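Local coordinates for protein NADP-dependent 2-hydroxyacid dehydrogenase (Rhizobium etli, PDB 4XCV) that probably catalyses the NADPH-dependent interconversion of 2-oxoacids and D-2-hydroxyacids, at residues V8-K13 and E17-V22; F94-L99 and E290-R295. One frame throughout, in Å; residues are numbered along the deposited sequence.

Contact 1: V8-K13 and E17-V22; sequences VLVDIK and EGVDRV
I12 at the end of strand 8-12 and V19 on helix 16-23 lie closest across the contact, their CA atoms 8.1 Å apart. Alternation along the strand turns V10 and I12 toward the helix while D11 faces the other way. V19 presents both methyls to the long branch of I12: V19 CG2 touches I12 CD1 at 3.9 Å and V19 CG1 comes within 4.1 Å of I12 CG1. I12 reaches the helix because CG1 sits between its backbone N and carbonyl carbon (chi1 59°) and the chain then runs on extended to CD1. V10 CG1 adds a looser touch on V19 CG1 at 4.5 Å. Beta-branched residues suit the strand, and these purely apolar ends suit a buried layer that no hydrogen bond crosses. On the far side, K13 NZ forms a salt bridge with D11 OD1 (2.8 Å) at its syn lone pair and also donates to K55 O, while D11 OD2 takes the backbone N of D57. The two segments open the beta-alpha-beta unit of strand 8-12, helix 16-23 and strand 32-34; strand 8-12 runs between parallel strands 32-34 and 50-54, and V8 packs against I301 of helix 292-305.

Contact 2: F94-L99 and E290-R295; sequences FVDRSL and ENALFR
Near the bound NADPH, the loop between strand 91-92 and helix 100-116 meets helix 292-305 near its N-terminal end, F94 and D96 facing A292 and L293. The F94 ring lies against the helix backbone as well as its side chains. L293 CD1 stands over one ring face, 3.8 Å from the centroid and 20° off the normal, a CH-pi contact whose nearest ring atom is F94 CG at 3.6 Å. Farther along the ring, F94 CZ approaches L293 N at 3.4 Å and L293 CA also lies over a face. With CG anti to the backbone N (chi1 175°), F94 swings its ring out from the loop to the helix. A flat aromatic suits this place because its face can take a leucine methyl while CZ lies close to the main chain, whereas A292, whose small side chain points at the loop, lets D96 come near: D96 OD2 is 3.4 Å from A292 CB. The carboxylate is held by its own polar partners. D96 OD1 accepts from S98 N at 3.1 Å, closing an Asx turn, with the donor 39° out of the carboxylate plane, and D96 OD2 is hydrogen-bonded to S288 OG. No hydrogen bond joins the segments; the contact rests on CH-pi and van der Waals packing, with the D96 carboxylate at its side, its rotation probably restricted by the S98 and S288 bonds.

In the fold
Contact 1 closes early in the chain, well before contact 2 opens, yet their centres lie 14 Å apart and they touch directly. F294 joins them: it turns away from the 94-99 loop, and its ring meets I12 (I12 CD1 to F294 CZ, 3.7 Å); one modelled conformer of V22 also lies against it. Helix 292-305 thus packs on contact 1 through F294 and on the loop of contact 2 through A292 and L293. Contact 2 is the one close to the cofactor, the D96 side chain being about 8 Å from NADPH. Contact 1 belongs to the five-stranded parallel sheet, separate from the seven-stranded sheet, whose strand 142-146 leads into the probable Rossmann glycine motif.

Contact 1: V8-K13 and E17-V22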
# COMPACT_ATOMS: atom_id res chain seq x y z
N VAL A 8 -36.85 18.67 -2.63
CA VAL A 8 -36.45 17.35 -2.13
C VAL A 8 -36.49 17.31 -0.61
O VAL A 8 -35.99 18.21 0.03
CB VAL A 8 -35.04 17.03 -2.61
CG1 VAL A 8 -34.50 15.73 -2.02
CG2 VAL A 8 -34.95 17.03 -4.13
N LEU A 9 -37.12 16.29 -0.05
CA LEU A 9 -37.15 16.13 1.41
C LEU A 9 -35.81 15.57 1.87
O LEU A 9 -35.34 14.59 1.32
CB LEU A 9 -38.27 15.19 1.77
CG LEU A 9 -38.60 14.88 3.21
CD1 LEU A 9 -39.99 14.29 3.27
CD2 LEU A 9 -37.61 13.89 3.82
N VAL A 10 -35.24 16.20 2.90
CA VAL A 10 -33.93 15.78 3.42
C VAL A 10 -34.07 15.58 4.93
O VAL A 10 -34.38 16.52 5.67
CB VAL A 10 -32.85 16.84 3.13
CG1 VAL A 10 -31.49 16.45 3.71
CG2 VAL A 10 -32.76 17.11 1.63
N ASP A 11 -33.85 14.34 5.36
CA ASP A 11 -33.87 14.00 6.79
C ASP A 11 -32.67 13.12 7.07
O ASP A 11 -32.76 11.87 7.00
CB ASP A 11 -35.14 13.26 7.18
CG ASP A 11 -35.20 12.90 8.66
OD1 ASP A 11 -34.32 13.26 9.49
OD2 ASP A 11 -36.17 12.23 9.03
N ILE A 12 -31.55 13.77 7.34
CA ILE A 12 -30.29 13.07 7.53
C ILE A 12 -29.65 13.53 8.84
O ILE A 12 -29.41 14.71 9.06
CB ILE A 12 -29.36 13.22 6.31
CG1 ILE A 12 -29.04 14.69 6.00
CG2 ILE A 12 -30.02 12.60 5.08
CD1 ILE A 12 -28.20 14.83 4.72
N LYS A 13 -29.40 12.58 9.72
CA LYS A 13 -28.85 12.87 11.05
C LYS A 13 -27.31 13.01 11.07
O LYS A 13 -26.61 12.29 11.81
CB LYS A 13 -29.34 11.81 12.04
CG LYS A 13 -30.85 11.55 12.04
CD LYS A 13 -31.68 12.80 12.34
CE LYS A 13 -33.02 12.44 13.02
NZ LYS A 13 -34.07 12.03 12.03
N GLU A 17 -25.30 21.65 11.09
CA GLU A 17 -24.75 22.88 10.54
C GLU A 17 -24.11 22.58 9.19
O GLU A 17 -24.23 23.36 8.22
CB GLU A 17 -23.75 23.50 11.52
CG GLU A 17 -24.34 23.93 12.88
CD GLU A 17 -24.72 22.79 13.85
OE1 GLU A 17 -24.07 21.72 13.89
OE2 GLU A 17 -25.70 22.97 14.60
N GLY A 18 -23.46 21.42 9.06
CA GLY A 18 -22.87 21.03 7.80
C GLY A 18 -23.91 20.80 6.71
O GLY A 18 -23.75 21.22 5.56
N VAL A 19 -24.98 20.11 7.08
CA VAL A 19 -26.06 19.82 6.13
C VAL A 19 -26.72 21.13 5.69
O VAL A 19 -26.99 21.31 4.51
CB VAL A 19 -27.12 18.90 6.76
CG1 VAL A 19 -28.36 18.78 5.87
CG2 VAL A 19 -26.53 17.52 6.96
N ASP A 20 -26.98 22.03 6.62
CA ASP A 20 -27.52 23.33 6.28
C ASP A 20 -26.68 24.03 5.22
O ASP A 20 -27.20 24.62 4.30
CB ASP A 20 -27.57 24.25 7.50
CG ASP A 20 -28.72 23.95 8.41
OD1 ASP A 20 -29.70 23.32 7.95
OD2 ASP A 20 -28.66 24.36 9.61
N ARG A 21 -25.36 24.00 5.38
CA ARG A 21 -24.47 24.65 4.44
C ARG A 21 -24.49 24.04 3.06
O ARG A 21 -24.62 24.76 2.07
CB ARG A 21 -23.01 24.64 4.97
CG ARG A 21 -22.05 25.45 4.10
CD ARG A 21 -20.64 25.50 4.66
NE ARG A 21 -20.68 26.10 5.97
CZ ARG A 21 -20.47 25.43 7.09
NH1 ARG A 21 -20.18 24.14 7.03
NH2 ARG A 21 -20.55 26.05 8.25
N VAL A 22 -24.39 22.72 2.95
CA VAL A 22 -24.46 22.07 1.64
C VAL A 22 -25.77 22.36 0.97
O VAL A 22 -25.83 22.59 -0.22
CB VAL A 22 -24.30 20.51 1.71
CG1 VAL A 22 -24.33 19.89 0.31
CG2 VAL A 22 -23.02 20.15 2.42

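Contact 2: F94-L99 and E290-R295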
# COMPACT_ATOMS: atom_id res chain seq x y z
N PHE A 94 -26.26 5.19 -1.69
CA PHE A 94 -25.31 6.19 -1.98
C PHE A 94 -24.05 5.49 -2.35
O PHE A 94 -23.41 4.87 -1.50
CB PHE A 94 -25.11 7.10 -0.77
CG PHE A 94 -24.02 8.10 -0.95
CD1 PHE A 94 -23.66 8.63 -2.20
CD2 PHE A 94 -23.37 8.59 0.16
CE1 PHE A 94 -22.65 9.51 -2.34
CE2 PHE A 94 -22.39 9.56 0.02
CZ PHE A 94 -22.03 10.01 -1.23
N VAL A 95 -23.72 5.50 -3.64
CA VAL A 95 -22.49 5.02 -4.15
C VAL A 95 -21.72 6.21 -4.64
O VAL A 95 -22.01 6.83 -5.69
CB VAL A 95 -22.66 3.93 -5.25
CG1 VAL A 95 -21.32 3.56 -5.85
CG2 VAL A 95 -23.31 2.71 -4.65
N ASP A 96 -20.82 6.62 -3.75
CA ASP A 96 -19.94 7.72 -4.07
C ASP A 96 -18.89 7.13 -5.01
O ASP A 96 -17.89 6.46 -4.61
CB ASP A 96 -19.36 8.27 -2.79
CG ASP A 96 -18.48 9.48 -3.02
OD1 ASP A 96 -18.13 9.76 -4.18
OD2 ASP A 96 -18.10 10.11 -1.99
N ARG A 97 -19.12 7.37 -6.28
CA ARG A 97 -18.22 6.90 -7.35
C ARG A 97 -16.79 7.28 -7.13
O ARG A 97 -15.87 6.52 -7.53
CB ARG A 97 -18.74 7.42 -8.72
N SER A 98 -16.50 8.38 -6.41
CA SER A 98 -15.07 8.71 -6.00
C SER A 98 -14.46 8.09 -4.74
O SER A 98 -13.29 8.17 -4.55
CB SER A 98 -14.93 10.27 -5.81
OG SER A 98 -15.67 10.99 -6.80
N LEU A 99 -15.28 7.45 -3.88
CA LEU A 99 -14.96 6.76 -2.68
C LEU A 99 -14.36 5.37 -2.90
O LEU A 99 -13.63 4.80 -2.04
CB LEU A 99 -16.23 6.60 -1.88
CG LEU A 99 -15.97 6.52 -0.42
CD1 LEU A 99 -15.15 7.75 0.00
CD2 LEU A 99 -17.34 6.48 0.23
N GLU A 290 -18.57 16.06 1.92
CA GLU A 290 -19.98 16.39 2.25
C GLU A 290 -20.98 16.68 1.09
O GLU A 290 -22.16 16.45 1.26
CB GLU A 290 -20.03 17.54 3.28
CG GLU A 290 -19.46 18.87 2.78
CD GLU A 290 -19.59 19.98 3.82
OE1 GLU A 290 -19.94 19.69 4.98
OE2 GLU A 290 -19.37 21.15 3.46
N ASN A 291 -20.50 17.16 -0.05
CA ASN A 291 -21.29 17.45 -1.24
C ASN A 291 -21.54 16.26 -2.13
O ASN A 291 -22.43 16.30 -2.98
CB ASN A 291 -20.59 18.47 -2.11
CG ASN A 291 -20.59 19.83 -1.49
OD1 ASN A 291 -21.54 20.55 -1.62
ND2 ASN A 291 -19.50 20.20 -0.83
N ALA A 292 -20.71 15.22 -1.99
CA ALA A 292 -20.79 14.10 -2.87
C ALA A 292 -22.15 13.40 -2.82
O ALA A 292 -22.69 12.99 -3.86
CB ALA A 292 -19.70 13.07 -2.53
N LEU A 293 -22.75 13.28 -1.64
CA LEU A 293 -24.10 12.68 -1.52
C LEU A 293 -25.12 13.44 -2.37
O LEU A 293 -25.94 12.88 -3.06
CB LEU A 293 -24.56 12.66 -0.03
CG LEU A 293 -25.98 12.23 0.28
CD1 LEU A 293 -26.25 10.81 -0.21
CD2 LEU A 293 -26.19 12.38 1.79
N PHE A 294 -25.07 14.78 -2.29
CA PHE A 294 -26.03 15.62 -2.96
C PHE A 294 -25.80 15.61 -4.45
O PHE A 294 -26.75 15.54 -5.20
CB PHE A 294 -26.00 17.03 -2.34
CG PHE A 294 -26.42 16.99 -0.93
CD1 PHE A 294 -27.75 17.03 -0.63
CD2 PHE A 294 -25.52 16.72 0.09
CE1 PHE A 294 -28.20 16.88 0.65
CE2 PHE A 294 -25.96 16.56 1.39
CZ PHE A 294 -27.32 16.66 1.65
N ARG A 295 -24.55 15.61 -4.90
CA ARG A 295 -24.31 15.46 -6.32
C ARG A 295 -24.85 14.13 -6.87
O ARG A 295 -25.43 14.08 -7.96
CB ARG A 295 -22.81 15.55 -6.63
CG ARG A 295 -22.16 16.87 -6.32
CD ARG A 295 -22.79 18.06 -7.02
NE ARG A 295 -23.92 18.61 -6.26
CZ ARG A 295 -23.84 19.35 -5.17
NH1 ARG A 295 -24.96 19.81 -4.60
NH2 ARG A 295 -22.65 19.68 -4.64